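Long-range contacts in putative cell adhesion protein (PDB 3LIU), which probably serves as a fimbrillin-type pilus subunit of the FimA/Mfa1 family and is thought to take part in cell adhesion: residues 41-46 with 88-93; 94-99 with 113-118; 125-130 with 171-176; 282-287 with 352-357. All blocks are in the same frame, centred on the assembly; numbering follows the deposited sequence.

Contact 1 (41-46 with 88-93)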
loop_
_atom_site.group_PDB
_atom_site.type_symbol
_atom_site.label_atom_id
_atom_site.label_comp_id
_atom_site.label_asym_id
_atom_site.label_seq_id
_atom_site.Cartn_x
_atom_site.Cartn_y
_atom_site.Cartn_z
ATOM N N ALA A 41 -11.494 4.345 -4.230
ATOM C CA ALA A 41 -11.285 4.700 -5.628
ATOM C C ALA A 41 -11.447 6.202 -5.871
ATOM O O ALA A 41 -11.340 6.655 -7.013
ATOM C CB ALA A 41 -12.267 3.900 -6.558
ATOM N N ASP A 42 -11.717 6.992 -4.832
ATOM C CA ASP A 42 -11.939 8.427 -5.070
ATOM C C ASP A 42 -10.663 9.110 -5.662
ATOM O O ASP A 42 -9.546 8.832 -5.231
ATOM C CB ASP A 42 -12.329 9.189 -3.794
ATOM C CG ASP A 42 -13.694 8.796 -3.232
ATOM O OD1 ASP A 42 -14.461 8.047 -3.876
ATOM O OD2 ASP A 42 -13.979 9.256 -2.108
ATOM N N VAL A 43 -10.888 10.017 -6.615
ATOM C CA VAL A 43 -9.892 10.890 -7.189
ATOM C C VAL A 43 -10.357 12.283 -6.929
ATOM O O VAL A 43 -11.273 12.774 -7.572
ATOM C CB VAL A 43 -9.748 10.625 -8.681
ATOM C CG1 VAL A 43 -8.863 11.663 -9.331
ATOM C CG2 VAL A 43 -9.230 9.160 -8.877
ATOM N N ASN A 44 -9.758 12.929 -5.950
ATOM C CA ASN A 44 -10.193 14.278 -5.546
ATOM C C ASN A 44 -9.351 15.379 -6.185
ATOM O O ASN A 44 -9.850 16.390 -6.649
ATOM C CB ASN A 44 -10.070 14.364 -4.035
ATOM C CG ASN A 44 -10.915 13.357 -3.349
ATOM O OD1 ASN A 44 -12.066 13.175 -3.714
ATOM N ND2 ASN A 44 -10.368 12.700 -2.333
ATOM N N THR A 45 -8.042 15.168 -6.212
ATOM C CA THR A 45 -7.124 16.139 -6.809
ATOM C C THR A 45 -6.232 15.383 -7.761
ATOM O O THR A 45 -5.970 14.193 -7.548
ATOM C CB THR A 45 -6.223 16.868 -5.764
ATOM O OG1 THR A 45 -5.366 15.919 -5.115
ATOM C CG2 THR A 45 -7.037 17.653 -4.710
ATOM N N LEU A 46 -5.768 16.086 -8.789
ATOM C CA LEU A 46 -4.711 15.599 -9.676
ATOM C C LEU A 46 -3.544 16.576 -9.725
ATOM O O LEU A 46 -3.723 17.794 -9.954
ATOM C CB LEU A 46 -5.233 15.374 -11.090
ATOM C CG LEU A 46 -6.249 14.233 -11.152
ATOM C CD1 LEU A 46 -6.869 14.212 -12.544
ATOM C CD2 LEU A 46 -5.599 12.903 -10.861
ATOM N N VAL A 88 1.016 11.729 -13.668
ATOM C CA VAL A 88 -0.128 12.212 -12.958
ATOM C C VAL A 88 -0.165 11.519 -11.618
ATOM O O VAL A 88 -0.041 10.288 -11.543
ATOM C CB VAL A 88 -1.406 11.871 -13.739
ATOM C CG1 VAL A 88 -2.670 12.377 -13.010
ATOM C CG2 VAL A 88 -1.301 12.443 -15.139
ATOM N N VAL A 89 -0.368 12.312 -10.566
ATOM C CA VAL A 89 -0.540 11.817 -9.225
ATOM C C VAL A 89 -1.911 12.233 -8.696
ATOM O O VAL A 89 -2.251 13.410 -8.651
ATOM C CB VAL A 89 0.571 12.355 -8.259
ATOM C CG1 VAL A 89 0.275 11.889 -6.781
ATOM C CG2 VAL A 89 1.968 11.874 -8.707
ATOM N N ALA A 90 -2.693 11.274 -8.249
ATOM C CA ALA A 90 -3.975 11.562 -7.583
ATOM C C ALA A 90 -3.813 11.653 -6.084
ATOM O O ALA A 90 -3.105 10.840 -5.468
ATOM C CB ALA A 90 -5.040 10.474 -7.919
ATOM N N ASN A 91 -4.516 12.626 -5.503
ATOM C CA ASN A 91 -4.745 12.711 -4.058
ATOM C C ASN A 91 -3.463 12.983 -3.241
ATOM O O ASN A 91 -3.320 12.518 -2.128
ATOM C CB ASN A 91 -5.463 11.452 -3.562
ATOM C CG ASN A 91 -6.831 11.253 -4.229
ATOM O OD1 ASN A 91 -7.521 12.215 -4.505
ATOM N ND2 ASN A 91 -7.186 9.999 -4.539
ATOM N N ALA A 92 -2.515 13.700 -3.823
ATOM C CA ALA A 92 -1.313 14.073 -3.090
ATOM C C ALA A 92 -1.666 14.961 -1.899
ATOM O O ALA A 92 -2.442 15.932 -2.028
ATOM C CB ALA A 92 -0.306 14.761 -4.002
ATOM N N ALA A 93 -1.071 14.660 -0.750
ATOM C CA ALA A 93 -1.267 15.494 0.454
ATOM C C ALA A 93 -0.784 16.918 0.133
ATOM O O ALA A 93 0.052 17.103 -0.743
ATOM C CB ALA A 93 -0.532 14.915 1.667
HETATM O O HOH W 1 -2.900 15.257 -6.465
HETATM O O HOH W 2 -5.085 15.899 -2.572
#

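Contact 2 (94-99 with 113-118)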
loop_
_atom_site.group_PDB
_atom_site.type_symbol
_atom_site.label_atom_id
_atom_site.label_comp_id
_atom_site.label_asym_id
_atom_site.label_seq_id
_atom_site.Cartn_x
_atom_site.Cartn_y
_atom_site.Cartn_z
ATOM N N PRO A 94 -1.372 17.935 0.775
ATOM C CA PRO A 94 -0.968 19.330 0.491
ATOM C C PRO A 94 0.533 19.607 0.457
ATOM O O PRO A 94 1.011 20.241 -0.476
ATOM C CB PRO A 94 -1.653 20.102 1.615
ATOM C CG PRO A 94 -2.966 19.396 1.712
ATOM C CD PRO A 94 -2.592 17.908 1.617
ATOM N N VAL A 95 1.273 19.111 1.438
ATOM C CA VAL A 95 2.728 19.355 1.475
ATOM C C VAL A 95 3.404 18.604 0.317
ATOM O O VAL A 95 4.375 19.112 -0.279
ATOM C CB VAL A 95 3.354 18.950 2.847
ATOM C CG1 VAL A 95 4.887 18.898 2.807
ATOM C CG2 VAL A 95 2.908 19.919 3.973
ATOM N N ILE A 96 2.890 17.429 -0.031
ATOM C CA ILE A 96 3.448 16.666 -1.173
ATOM C C ILE A 96 3.207 17.437 -2.497
ATOM O O ILE A 96 4.036 17.424 -3.391
ATOM C CB ILE A 96 2.874 15.230 -1.258
ATOM C CG1 ILE A 96 3.068 14.459 0.059
ATOM C CG2 ILE A 96 3.458 14.417 -2.489
ATOM C CD1 ILE A 96 4.564 14.353 0.570
ATOM N N GLN A 97 2.075 18.117 -2.612
ATOM C CA GLN A 97 1.786 18.898 -3.812
ATOM C C GLN A 97 2.875 19.947 -4.059
ATOM O O GLN A 97 3.288 20.143 -5.182
ATOM C CB GLN A 97 0.418 19.585 -3.722
ATOM C CG GLN A 97 -0.786 18.651 -3.675
ATOM C CD GLN A 97 -2.080 19.409 -3.384
ATOM O OE1 GLN A 97 -2.164 20.607 -3.618
ATOM N NE2 GLN A 97 -3.064 18.723 -2.823
ATOM N N THR A 98 3.379 20.557 -2.986
ATOM C CA THR A 98 4.407 21.552 -3.090
ATOM C C THR A 98 5.747 20.934 -3.395
ATOM O O THR A 98 6.506 21.446 -4.243
ATOM C CB THR A 98 4.496 22.377 -1.806
ATOM O OG1 THR A 98 3.261 23.058 -1.624
ATOM C CG2 THR A 98 5.617 23.410 -1.923
ATOM N N GLU A 99 6.046 19.829 -2.732
ATOM C CA GLU A 99 7.273 19.093 -3.040
ATOM C C GLU A 99 7.320 18.698 -4.521
ATOM O O GLU A 99 8.332 18.874 -5.179
ATOM C CB GLU A 99 7.395 17.849 -2.154
ATOM C CG GLU A 99 7.688 18.177 -0.694
ATOM C CD GLU A 99 7.856 16.940 0.189
ATOM O OE1 GLU A 99 7.724 15.809 -0.283
ATOM O OE2 GLU A 99 8.127 17.101 1.388
ATOM N N THR A 113 8.913 11.484 -1.732
ATOM C CA THR A 113 8.528 10.569 -0.665
ATOM C C THR A 113 7.115 10.894 -0.177
ATOM O O THR A 113 6.845 12.030 0.187
ATOM C CB THR A 113 9.507 10.622 0.500
ATOM O OG1 THR A 113 10.792 10.177 0.032
ATOM C CG2 THR A 113 9.020 9.682 1.641
ATOM N N ILE A 114 6.223 9.904 -0.151
ATOM C CA ILE A 114 4.884 10.111 0.464
ATOM C C ILE A 114 4.861 9.396 1.839
ATOM O O ILE A 114 5.688 8.493 2.085
ATOM C CB ILE A 114 3.701 9.655 -0.483
ATOM C CG1 ILE A 114 3.891 8.204 -0.929
ATOM C CG2 ILE A 114 3.517 10.715 -1.622
ATOM C CD1 ILE A 114 2.756 7.553 -1.899
ATOM N N ASN A 115 3.938 9.804 2.717
ATOM C CA ASN A 115 3.885 9.354 4.113
ATOM C C ASN A 115 2.574 8.650 4.419
ATOM O O ASN A 115 1.490 9.133 4.080
ATOM C CB ASN A 115 4.073 10.531 5.050
ATOM C CG ASN A 115 5.343 11.276 4.767
ATOM O OD1 ASN A 115 6.452 10.774 5.044
ATOM N ND2 ASN A 115 5.208 12.464 4.173
ATOM N N LEU A 116 2.693 7.482 5.024
ATOM C CA LEU A 116 1.564 6.543 5.181
ATOM C C LEU A 116 0.453 7.128 6.016
ATOM O O LEU A 116 -0.701 6.906 5.719
ATOM C CB LEU A 116 2.037 5.197 5.766
ATOM C CG LEU A 116 0.956 4.105 5.840
ATOM C CD1 LEU A 116 0.333 3.817 4.432
ATOM C CD2 LEU A 116 1.530 2.760 6.423
ATOM N N SER A 117 0.809 7.937 7.013
ATOM C CA SER A 117 -0.161 8.526 7.884
ATOM C C SER A 117 -1.116 9.495 7.164
ATOM O O SER A 117 -2.169 9.810 7.732
ATOM C CB SER A 117 0.548 9.226 9.089
ATOM O OG SER A 117 1.348 10.297 8.616
ATOM N N ASP A 118 -0.764 9.963 5.951
ATOM C CA ASP A 118 -1.690 10.697 5.116
ATOM C C ASP A 118 -2.695 9.838 4.378
ATOM O O ASP A 118 -3.623 10.404 3.810
ATOM C CB ASP A 118 -0.986 11.515 4.029
ATOM C CG ASP A 118 -0.111 12.629 4.591
ATOM O OD1 ASP A 118 -0.445 13.146 5.643
ATOM O OD2 ASP A 118 0.889 12.971 3.966
HETATM O O HOH W 3 8.057 14.065 1.342
HETATM O O HOH W 4 10.436 13.700 -0.876
#

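Contact 3 (125-130 with 171-176)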
loop_
_atom_site.group_PDB
_atom_site.type_symbol
_atom_site.label_atom_id
_atom_site.label_comp_id
_atom_site.label_asym_id
_atom_site.label_seq_id
_atom_site.Cartn_x
_atom_site.Cartn_y
_atom_site.Cartn_z
ATOM N N LEU A 125 -6.763 7.963 -1.500
ATOM C CA LEU A 125 -5.506 7.224 -1.480
ATOM C C LEU A 125 -4.611 7.738 -2.600
ATOM O O LEU A 125 -5.079 8.042 -3.697
ATOM C CB LEU A 125 -5.771 5.731 -1.671
ATOM C CG LEU A 125 -6.641 5.108 -0.583
ATOM C CD1 LEU A 125 -6.871 3.665 -0.862
ATOM C CD2 LEU A 125 -5.943 5.280 0.788
ATOM N N THR A 126 -3.321 7.856 -2.332
ATOM C CA THR A 126 -2.430 8.354 -3.355
ATOM C C THR A 126 -2.348 7.331 -4.491
ATOM O O THR A 126 -2.147 6.145 -4.248
ATOM C CB THR A 126 -1.007 8.609 -2.835
ATOM O OG1 THR A 126 -1.054 9.305 -1.573
ATOM C CG2 THR A 126 -0.228 9.453 -3.886
HETATM N N MSE A 127 -2.487 7.786 -5.728
HETATM C CA MSE A 127 -2.354 6.911 -6.915
HETATM C C MSE A 127 -1.486 7.621 -7.954
HETATM O O MSE A 127 -1.442 8.849 -7.976
HETATM C CB MSE A 127 -3.734 6.676 -7.571
HETATM C CG MSE A 127 -4.790 6.154 -6.670
HETATM SE SE MSE A 127 -6.530 6.700 -7.305
HETATM C CE MSE A 127 -7.581 6.037 -5.778
ATOM N N SER A 128 -0.856 6.869 -8.841
ATOM C CA SER A 128 -0.085 7.464 -9.924
ATOM C C SER A 128 -0.229 6.730 -11.231
ATOM O O SER A 128 -0.503 5.558 -11.250
ATOM C CB SER A 128 1.401 7.487 -9.601
ATOM O OG SER A 128 1.833 6.224 -9.134
ATOM N N SER A 129 -0.001 7.463 -12.311
ATOM C CA SER A 129 0.146 6.920 -13.651
ATOM C C SER A 129 1.582 6.526 -13.894
ATOM O O SER A 129 2.451 6.805 -13.087
ATOM C CB SER A 129 -0.246 7.988 -14.667
ATOM O OG SER A 129 0.769 8.984 -14.822
ATOM N N LYS A 130 1.824 5.887 -15.023
ATOM C CA LYS A 130 3.196 5.685 -15.501
ATOM C C LYS A 130 3.683 6.973 -16.085
ATOM O O LYS A 130 2.901 7.926 -16.223
ATOM C CB LYS A 130 3.228 4.607 -16.561
ATOM C CG LYS A 130 2.660 5.004 -17.944
ATOM C CD LYS A 130 2.900 3.868 -18.956
ATOM C CE LYS A 130 2.014 3.941 -20.207
ATOM N NZ LYS A 130 2.643 3.062 -21.246
ATOM N N LEU A 171 -4.664 5.065 -13.473
ATOM C CA LEU A 171 -3.916 5.352 -12.250
ATOM C C LEU A 171 -3.830 4.075 -11.452
ATOM O O LEU A 171 -4.764 3.291 -11.474
ATOM C CB LEU A 171 -4.578 6.459 -11.434
ATOM C CG LEU A 171 -4.814 7.815 -12.102
ATOM C CD1 LEU A 171 -5.494 8.779 -11.093
ATOM C CD2 LEU A 171 -3.538 8.392 -12.734
ATOM N N VAL A 172 -2.699 3.858 -10.777
ATOM C CA VAL A 172 -2.511 2.721 -9.908
ATOM C C VAL A 172 -2.230 3.177 -8.495
ATOM O O VAL A 172 -1.370 4.016 -8.278
ATOM C CB VAL A 172 -1.374 1.807 -10.394
ATOM C CG1 VAL A 172 -1.218 0.595 -9.427
ATOM C CG2 VAL A 172 -1.656 1.352 -11.803
ATOM N N ARG A 173 -2.948 2.609 -7.535
ATOM C CA ARG A 173 -2.780 3.006 -6.132
ATOM C C ARG A 173 -1.345 2.795 -5.670
ATOM O O ARG A 173 -0.667 1.901 -6.136
ATOM C CB ARG A 173 -3.713 2.235 -5.211
ATOM C CG ARG A 173 -5.194 2.502 -5.411
ATOM C CD ARG A 173 -6.016 1.669 -4.415
ATOM N NE ARG A 173 -7.468 1.724 -4.648
ATOM C CZ ARG A 173 -8.136 1.043 -5.591
ATOM N NH1 ARG A 173 -7.512 0.268 -6.435
ATOM N NH2 ARG A 173 -9.461 1.148 -5.699
ATOM N N ASP A 174 -0.913 3.630 -4.733
ATOM C CA ASP A 174 0.407 3.553 -4.162
ATOM C C ASP A 174 0.385 2.720 -2.847
ATOM O O ASP A 174 1.422 2.520 -2.240
ATOM C CB ASP A 174 0.950 4.973 -3.891
ATOM C CG ASP A 174 1.467 5.698 -5.160
ATOM O OD1 ASP A 174 1.352 5.194 -6.297
ATOM O OD2 ASP A 174 2.031 6.813 -5.001
ATOM N N VAL A 175 -0.787 2.243 -2.401
ATOM C CA VAL A 175 -0.892 1.451 -1.195
ATOM C C VAL A 175 -1.369 0.018 -1.562
ATOM O O VAL A 175 -1.887 -0.208 -2.660
ATOM C CB VAL A 175 -1.867 2.064 -0.132
ATOM C CG1 VAL A 175 -1.303 3.345 0.492
ATOM C CG2 VAL A 175 -3.233 2.319 -0.743
ATOM N N ALA A 176 -1.199 -0.905 -0.617
ATOM C CA ALA A 176 -1.773 -2.271 -0.633
ATOM C C ALA A 176 -2.781 -2.349 0.491
ATOM O O ALA A 176 -2.714 -1.552 1.447
ATOM C CB ALA A 176 -0.664 -3.373 -0.428
#

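Contact 4 (282-287 with 352-357)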
loop_
_atom_site.group_PDB
_atom_site.type_symbol
_atom_site.label_atom_id
_atom_site.label_comp_id
_atom_site.label_asym_id
_atom_site.label_seq_id
_atom_site.Cartn_x
_atom_site.Cartn_y
_atom_site.Cartn_z
ATOM N N PHE A 282 -6.352 -2.870 6.186
ATOM C CA PHE A 282 -5.262 -2.013 6.609
ATOM C C PHE A 282 -4.497 -1.618 5.365
ATOM O O PHE A 282 -4.195 -2.477 4.544
ATOM C CB PHE A 282 -4.281 -2.787 7.531
ATOM C CG PHE A 282 -4.890 -3.226 8.852
ATOM C CD1 PHE A 282 -5.081 -2.318 9.888
ATOM C CD2 PHE A 282 -5.306 -4.530 9.042
ATOM C CE1 PHE A 282 -5.648 -2.735 11.131
ATOM C CE2 PHE A 282 -5.870 -4.935 10.258
ATOM C CZ PHE A 282 -6.025 -4.029 11.302
ATOM N N TYR A 283 -4.109 -0.347 5.279
ATOM C CA TYR A 283 -3.385 0.182 4.163
ATOM C C TYR A 283 -1.922 0.393 4.526
ATOM O O TYR A 283 -1.595 0.987 5.566
ATOM C CB TYR A 283 -3.983 1.521 3.698
ATOM C CG TYR A 283 -5.435 1.511 3.329
ATOM C CD1 TYR A 283 -5.993 0.435 2.609
ATOM C CD2 TYR A 283 -6.269 2.567 3.683
ATOM C CE1 TYR A 283 -7.349 0.405 2.296
ATOM C CE2 TYR A 283 -7.608 2.563 3.332
ATOM C CZ TYR A 283 -8.137 1.491 2.630
ATOM O OH TYR A 283 -9.475 1.466 2.304
ATOM N N VAL A 284 -1.047 -0.064 3.628
ATOM C CA VAL A 284 0.385 -0.052 3.886
ATOM C C VAL A 284 1.055 0.273 2.562
ATOM O O VAL A 284 0.427 0.132 1.492
ATOM C CB VAL A 284 0.911 -1.447 4.434
ATOM C CG1 VAL A 284 0.304 -1.795 5.760
ATOM C CG2 VAL A 284 0.649 -2.571 3.441
ATOM N N TYR A 285 2.314 0.694 2.610
ATOM C CA TYR A 285 3.100 0.869 1.382
ATOM C C TYR A 285 3.839 -0.448 1.067
ATOM O O TYR A 285 3.838 -1.413 1.872
ATOM C CB TYR A 285 4.090 2.052 1.490
ATOM C CG TYR A 285 3.488 3.460 1.542
ATOM C CD1 TYR A 285 2.399 3.814 0.756
ATOM C CD2 TYR A 285 4.052 4.447 2.343
ATOM C CE1 TYR A 285 1.871 5.077 0.776
ATOM C CE2 TYR A 285 3.518 5.762 2.360
ATOM C CZ TYR A 285 2.440 6.052 1.595
ATOM O OH TYR A 285 1.848 7.288 1.600
ATOM N N GLU A 286 4.520 -0.464 -0.073
ATOM C CA GLU A 286 5.268 -1.652 -0.469
ATOM C C GLU A 286 6.361 -1.968 0.521
ATOM O O GLU A 286 7.016 -1.078 1.074
ATOM C CB GLU A 286 5.895 -1.510 -1.863
ATOM C CG GLU A 286 4.885 -1.311 -2.986
ATOM C CD GLU A 286 5.460 -1.571 -4.375
ATOM O OE1 GLU A 286 6.604 -1.131 -4.632
ATOM O OE2 GLU A 286 4.724 -2.150 -5.225
ATOM N N ASN A 287 6.515 -3.257 0.755
ATOM C CA ASN A 287 7.624 -3.817 1.479
ATOM C C ASN A 287 7.893 -5.253 0.990
ATOM O O ASN A 287 7.091 -6.172 1.228
ATOM C CB ASN A 287 7.345 -3.825 2.969
ATOM C CG ASN A 287 8.544 -4.322 3.776
ATOM O OD1 ASN A 287 9.581 -4.618 3.200
ATOM N ND2 ASN A 287 8.384 -4.465 5.095
ATOM N N PHE A 352 6.495 -13.050 -2.580
ATOM C CA PHE A 352 5.749 -11.948 -3.186
ATOM C C PHE A 352 5.747 -10.731 -2.236
ATOM O O PHE A 352 5.843 -9.573 -2.674
ATOM C CB PHE A 352 4.304 -12.411 -3.440
ATOM C CG PHE A 352 3.562 -11.572 -4.405
ATOM C CD1 PHE A 352 3.725 -11.766 -5.783
ATOM C CD2 PHE A 352 2.681 -10.602 -3.954
ATOM C CE1 PHE A 352 3.035 -10.966 -6.687
ATOM C CE2 PHE A 352 1.979 -9.815 -4.828
ATOM C CZ PHE A 352 2.149 -9.985 -6.206
ATOM N N TYR A 353 5.556 -11.002 -0.946
ATOM C CA TYR A 353 5.476 -9.955 0.065
ATOM C C TYR A 353 4.425 -8.882 -0.312
ATOM O O TYR A 353 3.365 -9.222 -0.847
ATOM C CB TYR A 353 6.902 -9.415 0.390
ATOM C CG TYR A 353 7.790 -10.505 0.965
ATOM C CD1 TYR A 353 7.446 -11.132 2.153
ATOM C CD2 TYR A 353 8.954 -10.918 0.325
ATOM C CE1 TYR A 353 8.227 -12.134 2.689
ATOM C CE2 TYR A 353 9.745 -11.930 0.861
ATOM C CZ TYR A 353 9.362 -12.525 2.046
ATOM O OH TYR A 353 10.098 -13.523 2.616
ATOM N N VAL A 354 4.698 -7.619 -0.030
ATOM C CA VAL A 354 3.688 -6.576 -0.100
ATOM C C VAL A 354 3.958 -5.614 -1.244
ATOM O O VAL A 354 4.910 -4.842 -1.210
ATOM C CB VAL A 354 3.574 -5.798 1.248
ATOM C CG1 VAL A 354 2.494 -4.722 1.181
ATOM C CG2 VAL A 354 3.328 -6.776 2.410
ATOM N N GLN A 355 3.084 -5.666 -2.256
ATOM C CA GLN A 355 3.238 -4.866 -3.448
ATOM C C GLN A 355 1.970 -4.052 -3.639
ATOM O O GLN A 355 0.897 -4.441 -3.175
ATOM C CB GLN A 355 3.508 -5.732 -4.660
ATOM C CG GLN A 355 4.735 -6.588 -4.531
ATOM C CD GLN A 355 4.963 -7.443 -5.793
ATOM O OE1 GLN A 355 4.650 -7.016 -6.880
ATOM N NE2 GLN A 355 5.489 -8.641 -5.630
ATOM N N ARG A 356 2.123 -2.945 -4.352
ATOM C CA ARG A 356 1.083 -1.918 -4.461
ATOM C C ARG A 356 -0.171 -2.425 -5.211
ATOM O O ARG A 356 -0.079 -3.240 -6.121
ATOM C CB ARG A 356 1.655 -0.709 -5.195
ATOM C CG ARG A 356 1.915 -1.005 -6.707
ATOM C CD ARG A 356 2.784 0.044 -7.399
ATOM N NE ARG A 356 2.040 1.245 -7.628
ATOM C CZ ARG A 356 2.327 2.174 -8.554
ATOM N NH1 ARG A 356 3.385 2.081 -9.338
ATOM N NH2 ARG A 356 1.523 3.234 -8.674
ATOM N N ASN A 357 -1.317 -1.899 -4.803
ATOM C CA ASN A 357 -2.579 -2.036 -5.526
ATOM C C ASN A 357 -3.096 -3.480 -5.610
ATOM O O ASN A 357 -3.738 -3.855 -6.583
ATOM C CB ASN A 357 -2.464 -1.422 -6.922
ATOM C CG ASN A 357 -3.825 -1.000 -7.475
ATOM O OD1 ASN A 357 -4.634 -0.405 -6.775
ATOM N ND2 ASN A 357 -4.069 -1.308 -8.719
#

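Contact 1 (41-46 with 88-93)
The side-chain amide of N91 reaches across to the backbone of D42 and N44 and holds both through its two ends. ND2 donates to D42 O at 2.7 Å, with the carbonyl nearly in the amide plane of N91, and also bonds L125 O. OD1 accepts the backbone NH of N44 at 2.8 Å, the NH lying in the carbonyl plane on a lone pair. A weak third bond from T45 N also ends on OD1. The N44 and N91 side chains cross obliquely, their amide planes 49° apart. N91 CG stands beside its own backbone N (chi1 -60°), which carries the amide over to the bend before T45. With an alanine here, the N44 NH, D42 O and L125 O would probably each lose a partner and the 41-44 bend would be freer to move. Segment 41-46 leads into strand 45-52 and 88-93 leaves strand 82-90, antiparallel neighbours in the beta-rich fimbrillin fold, whose family belongs to the transthyretin clan. N91 N returns a bond of 3.0 Å to T45 O just where strand 82-90 stops, and L46 faces A90 as a non-hydrogen-bonded pair. On the face of that pair, L46 CD2 packs 3.7 Å from V88 CG1 and also meets A90 CB. T45 OG1 (chi1 64°) is bonded to two waters. One links it to V89 O and A92 N, the other to A92 O. Farther out, N44 ND2 bonds K123 O and D42 OD1 bonds T39.

Contact 2 (94-99 with 113-118)
I96 and I114 make the apolar part of this contact, their side chains crossing at about a right angle with CG2 of I96 3.8 Å from CG2 of I114. The I96 branch that does this lies opposite its backbone N, while CG1 stands beside that N (chi1 -55°) and sends CD1 farther out. There CD1 comes 3.3 Å from T113 O and also lies near N115 ND2, so CD1 touches the residues on either side of I114 in sequence, while CG2 takes I114 itself. The longer branch of I114 turns away, CG1 passing Y285 and CD1 ending by D174. The backbones stay apart: helix 94-99 and strand 113-115 run almost exactly antiparallel, at 177°, with their axes 9.3 Å apart.

The polar part is carried by water. No direct hydrogen bond joins the segments, since E99 OE1 and T113 O, two acceptors, lie 3.9 Å apart. One water donates to T113 O at 2.6 Å and sits very close to E99 OE1, though that second distance is too short to be trusted. Another accepts from T113 N at 2.8 Å and gives E99 OE1 a weak bond.

The place in the fold is a short helix following strand 82-90 and laid against strand 113-115, which itself pairs with strand 193-213. The chemistry implies a divided contact: around I96 it is held by hydrocarbon packing, whereas the carboxylate end meets a carbonyl and needs a donor such as water between them.

Contact 3 (125-130 with 171-176)
L125 opens the contact by laying CD1 3.9 Å from V175 CG2, the two side chains crossing at about a right angle. The same methyl lies at the edge of the R173 guanidinium, near its plane. That guanidinium is itself tied down by a salt bridge to D40 and by bonds to N357 and W392 O. Next, T126 O accepts D174 N at 2.8 Å, and T126 CG2 rests against D174 OD2; the hydroxyl of T126 turns elsewhere, to E119 and K123. M127, present as selenomethionine, faces R173 as a non-hydrogen-bonded pair. Here CG stands beside its backbone N (chi1 -54°), and the chain runs side by side with that of R173, CG to CG 3.9 Å. M127 CB also meets L171 CB. In the fimbrillin framework strand 127-136 is an inner strand, lying between strands 82-90 and 172-185 and antiparallel to both. S128 follows as the hydrogen-bonded pair with V172: S128 N donates to V172 O at 3.0 Å, and V172 N returns a nearly straight bond to S128 O, 172° at the hydrogen. Both donors sit well above the carbonyl planes they meet. S128 OG bonds V214 O, while the D174 carboxylate beside it is salt-bridged to R356. Last, S129 packs CB 3.8 Å from L171 CD2, and its OG donates to K130 O and is bonded to V88 N.

Contact 4 (282-287 with 352-357)
V354 stands with its CB directed at segment 282-287, and its CG1 meets V284 CG2 at 3.6 Å, the two valines crossing at about a right angle. The backbones form a single antiparallel beta bridge between N287 and V354, just before strand 358-366, in a fimbrillin built mainly of strands. Two bonds make that bridge: N287 N to V354 O at 3.0 Å, and V354 N to N287 O, whose donor lies above the carbonyl plane. V354 CG1 lies opposite its backbone N (chi1 -179°), and this also brings it near Y285 O.

E286 crosses R356 obliquely. Its extended chain delivers OE2 to R356 N at 2.9 Å, with the anti lone pair, away from OE1, and the bond fairly straight at 160°. The carboxylate and the guanidinium do not meet, E286 OE2 lying 5.0 Å from R356 NE, and their planes are nearly perpendicular (89°). OE2 of E286 touches the aliphatic part of the arginine instead, CG of R356 at 3.4 Å. The guanidinium turns to D174, G221 O and V172 O, while the other carboxylate oxygen, E286 OE1, accepts I223 N. Replacing E286 by an alanine would probably leave both the R356 and I223 backbone NH groups without their acceptor and open a gap beside the R356 methylenes.

N287 O, which accepts V354 N, also lies 3.4 Å from Y353 CB. Q355 turns back on its own segment: NE2 donates to F352 O and hovers 3.4 Å above the centre of the F352 ring.

The four contacts form a connected group that runs toward the centre of the molecule, contact 4 being about 4 Å from it, centre to centre. Contacts 1 and 3, centres 9 Å apart, lie on the neighbouring strands 82-90 and 127-136, A90 N lying 2.7 Å from M127 O. Contact 3 meets contact 4, 12 Å away between centres, through V175 O and N357 N, 2.8 Å apart. Contact 2 touches all three others: A92 O and Q97 NE2, 3.0 Å apart, probably hydrogen-bond to contact 1, I114 CD1 lies 3.3 Å from D174 OD2, and N115 O 3.1 Å from Y285 OH. A glycerol, probably from the crystallisation liquor, lies about 3 Å from the E99 side chain.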